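PDB 5Y02: hydroxynitrile lyase from Passiflora edulis, which probably acts as a lyase that cleaves and forms cyanohydrins such as (R)-mandelonitrile, as a homodimer of the dimeric alpha+beta barrel family. Local coordinates for residues I24-I27 against I28-G32. Sequence-based numbering, arbitrary orientation.
Sequences IDQI and IADYG. With MXN ((2R)-hydroxy(phenyl)ethanenitrile), chain M.
Gln-26 and Asp-30 meet one turn apart on helix 21-37, which packs on the antiparallel sheet of the dimeric alpha+beta barrel fold. The amide NE2 of Gln-26 gives a hydrogen bond of 2.8 Å to OD1 of Asp-30, meeting the carboxylate from 40° above its plane while OD1 stays nearly in the amide plane. In the glutamine, CG stands anti to the backbone N (chi1 -172°), and a bend at chi2 brings NE2 back to the carboxylate. An alanine in place of Asp-30 has no carboxylate to offer, and the Gln-26 amide would probably be left without this mate and freer to turn. OD2 of Asp-30 lies near the like-charged Glu-90, which may raise the pKa of one of the two acids.

Backbone O of Ile-24, Asp-25, Gln-26, Ile-27 and Ile-28 accept N-H of Ile-28, Ala-29, Asp-30, Tyr-31 and Gly-32 respectively, and Gln-21 NE2 satisfies Asp-25 OD1. On the buried side, Ile-24 CG2 lies 3.9 Å from Ile-28 CD1, and both residues pack on Tyr-15. Tyr-31 extends into the ligand pocket, where His-9 NE2 is also hydrogen-bonded to the mandelonitrile; its OH is hydrogen-bonded to ligand O10, although the modelled 2.4 Å is very short and its exact length doubtful.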
ATOM      1  N   ILE A  24     -17.704  -4.184 -10.441  1.00 16.14           N
ATOM      2  CA  ILE A  24     -16.505  -3.753  -9.714  1.00 16.28           C
ATOM      3  C   ILE A  24     -16.915  -3.110  -8.382  1.00 16.72           C
ATOM      4  O   ILE A  24     -16.368  -3.459  -7.328  1.00 16.54           O
ATOM      5  CB  ILE A  24     -15.617  -2.813 -10.555  1.00 16.66           C
ATOM      6  CG1 ILE A  24     -14.972  -3.575 -11.710  1.00 16.63           C
ATOM      7  CG2 ILE A  24     -14.495  -2.211  -9.699  1.00 16.51           C
ATOM      8  CD1 ILE A  24     -14.516  -2.695 -12.842  1.00 17.42           C
ATOM      9  N   ASP A  25     -17.890  -2.204  -8.446  1.00 16.77           N
ATOM     10  CA  ASP A  25     -18.492  -1.587  -7.258  1.00 18.48           C
ATOM     11  C   ASP A  25     -18.960  -2.642  -6.253  1.00 18.07           C
ATOM     12  O   ASP A  25     -18.673  -2.541  -5.064  1.00 18.22           O
ATOM     13  CB  ASP A  25     -19.674  -0.675  -7.631  1.00 20.00           C
ATOM     14  CG  ASP A  25     -19.264   0.609  -8.366  1.00 22.14           C
ATOM     15  OD1 ASP A  25     -18.065   0.977  -8.410  1.00 23.12           O
ATOM     16  OD2 ASP A  25     -20.192   1.264  -8.911  1.00 24.16           O
ATOM     17  N   GLN A  26     -19.653  -3.663  -6.743  1.00 17.84           N
ATOM     18  CA  GLN A  26     -20.131  -4.750  -5.901  1.00 19.14           C
ATOM     19  C   GLN A  26     -18.976  -5.527  -5.238  1.00 17.79           C
ATOM     20  O   GLN A  26     -19.039  -5.862  -4.045  1.00 16.94           O
ATOM     21  CB  GLN A  26     -21.020  -5.707  -6.714  1.00 20.48           C
ATOM     22  CG  GLN A  26     -21.720  -6.778  -5.888  1.00 21.46           C
ATOM     23  CD  GLN A  26     -22.612  -6.179  -4.825  1.00 23.20           C
ATOM     24  OE1 GLN A  26     -23.585  -5.499  -5.149  1.00 26.24           O
ATOM     25  NE2 GLN A  26     -22.268  -6.383  -3.555  1.00 23.66           N
ATOM     26  N   ILE A  27     -17.921  -5.794  -6.007  1.00 16.68           N
ATOM     27  CA  ILE A  27     -16.780  -6.537  -5.506  1.00 16.48           C
ATOM     28  C   ILE A  27     -16.143  -5.771  -4.338  1.00 16.72           C
ATOM     29  O   ILE A  27     -15.803  -6.360  -3.305  1.00 18.01           O
ATOM     30  CB  ILE A  27     -15.755  -6.829  -6.623  1.00 16.61           C
ATOM     31  CG1 ILE A  27     -16.304  -7.894  -7.580  1.00 16.55           C
ATOM     32  CG2 ILE A  27     -14.436  -7.331  -6.039  1.00 16.58           C
ATOM     33  CD1 ILE A  27     -15.528  -7.953  -8.885  1.00 16.69           C
ATOM     34  N   ILE A  28     -16.014  -4.463  -4.506  1.00 16.45           N
ATOM     35  CA  ILE A  28     -15.417  -3.607  -3.496  1.00 16.70           C
ATOM     36  C   ILE A  28     -16.316  -3.543  -2.255  1.00 17.08           C
ATOM     37  O   ILE A  28     -15.804  -3.573  -1.126  1.00 17.65           O
ATOM     38  CB  ILE A  28     -15.099  -2.212  -4.066  1.00 16.09           C
ATOM     39  CG1 ILE A  28     -13.967  -2.347  -5.110  1.00 16.78           C
ATOM     40  CG2 ILE A  28     -14.664  -1.260  -2.958  1.00 16.98           C
ATOM     41  CD1 ILE A  28     -13.805  -1.141  -6.014  1.00 16.36           C
ATOM     42  N   ALA A  29     -17.625  -3.478  -2.457  1.00 17.62           N
ATOM     43  CA  ALA A  29     -18.564  -3.517  -1.324  1.00 19.22           C
ATOM     44  C   ALA A  29     -18.481  -4.839  -0.565  1.00 20.58           C
ATOM     45  O   ALA A  29     -18.509  -4.839   0.665  1.00 22.23           O
ATOM     46  CB  ALA A  29     -19.988  -3.248  -1.777  1.00 19.60           C
ATOM     47  N   ASP A  30     -18.370  -5.951  -1.296  1.00 20.40           N
ATOM     48  CA  ASP A  30     -18.219  -7.284  -0.704  1.00 20.05           C
ATOM     49  C   ASP A  30     -16.937  -7.367   0.122  1.00 18.35           C
ATOM     50  O   ASP A  30     -16.913  -7.972   1.182  1.00 17.73           O
ATOM     51  CB  ASP A  30     -18.198  -8.384  -1.795  1.00 20.04           C
ATOM     52  CG  ASP A  30     -19.546  -8.570  -2.505  1.00 20.88           C
ATOM     53  OD1 ASP A  30     -20.559  -7.987  -2.086  1.00 21.32           O
ATOM     54  OD2 ASP A  30     -19.593  -9.323  -3.511  1.00 21.98           O
ATOM     55  N   TYR A  31     -15.869  -6.757  -0.385  1.00 17.70           N
ATOM     56  CA  TYR A  31     -14.591  -6.735   0.311  1.00 19.12           C
ATOM     57  C   TYR A  31     -14.727  -6.000   1.657  1.00 18.79           C
ATOM     58  O   TYR A  31     -14.384  -6.552   2.690  1.00 20.14           O
ATOM     59  CB  TYR A  31     -13.550  -6.039  -0.560  1.00 18.83           C
ATOM     60  CG  TYR A  31     -12.097  -6.181  -0.183  1.00 19.35           C
ATOM     61  CD1 TYR A  31     -11.668  -6.817   0.986  1.00 20.12           C
ATOM     62  CD2 TYR A  31     -11.132  -5.620  -1.009  1.00 20.08           C
ATOM     63  CE1 TYR A  31     -10.321  -6.892   1.300  1.00 20.02           C
ATOM     64  CE2 TYR A  31      -9.793  -5.699  -0.699  1.00 20.06           C
ATOM     65  CZ  TYR A  31      -9.393  -6.326   0.449  1.00 20.06           C
ATOM     66  OH  TYR A  31      -8.046  -6.408   0.733  1.00 21.70           O
ATOM     67  N   GLY A  32     -15.249  -4.788   1.620  1.00 19.77           N
ATOM     68  CA  GLY A  32     -15.447  -3.977   2.836  1.00 21.72           C
ATOM     69  C   GLY A  32     -16.322  -4.665   3.877  1.00 22.38           C
ATOM     70  O   GLY A  32     -16.029  -4.618   5.070  1.00 23.64           O
TER
HETATM   71  C1  MXN M 201      -8.404 -10.655   0.210  1.00 27.71           C
HETATM   72  C2  MXN M 201      -8.618 -11.544  -0.839  1.00 27.64           C
HETATM   73  C3  MXN M 201      -9.418 -12.675  -0.662  1.00 27.84           C
HETATM   74  C4  MXN M 201     -10.014 -12.902   0.574  1.00 26.04           C
HETATM   75  C5  MXN M 201      -9.796 -12.029   1.629  1.00 26.86           C
HETATM   76  C6  MXN M 201      -8.997 -10.904   1.457  1.00 28.24           C
HETATM   77  C7  MXN M 201      -7.509  -9.492  -0.025  1.00 29.36           C
HETATM   78  C8  MXN M 201      -6.186 -10.067  -0.363  1.00 29.91           C
HETATM   79  N9  MXN M 201      -5.147 -10.532  -0.624  1.00 30.58           N
HETATM   80  O10 MXN M 201      -7.401  -8.678   1.158  1.00 30.85           O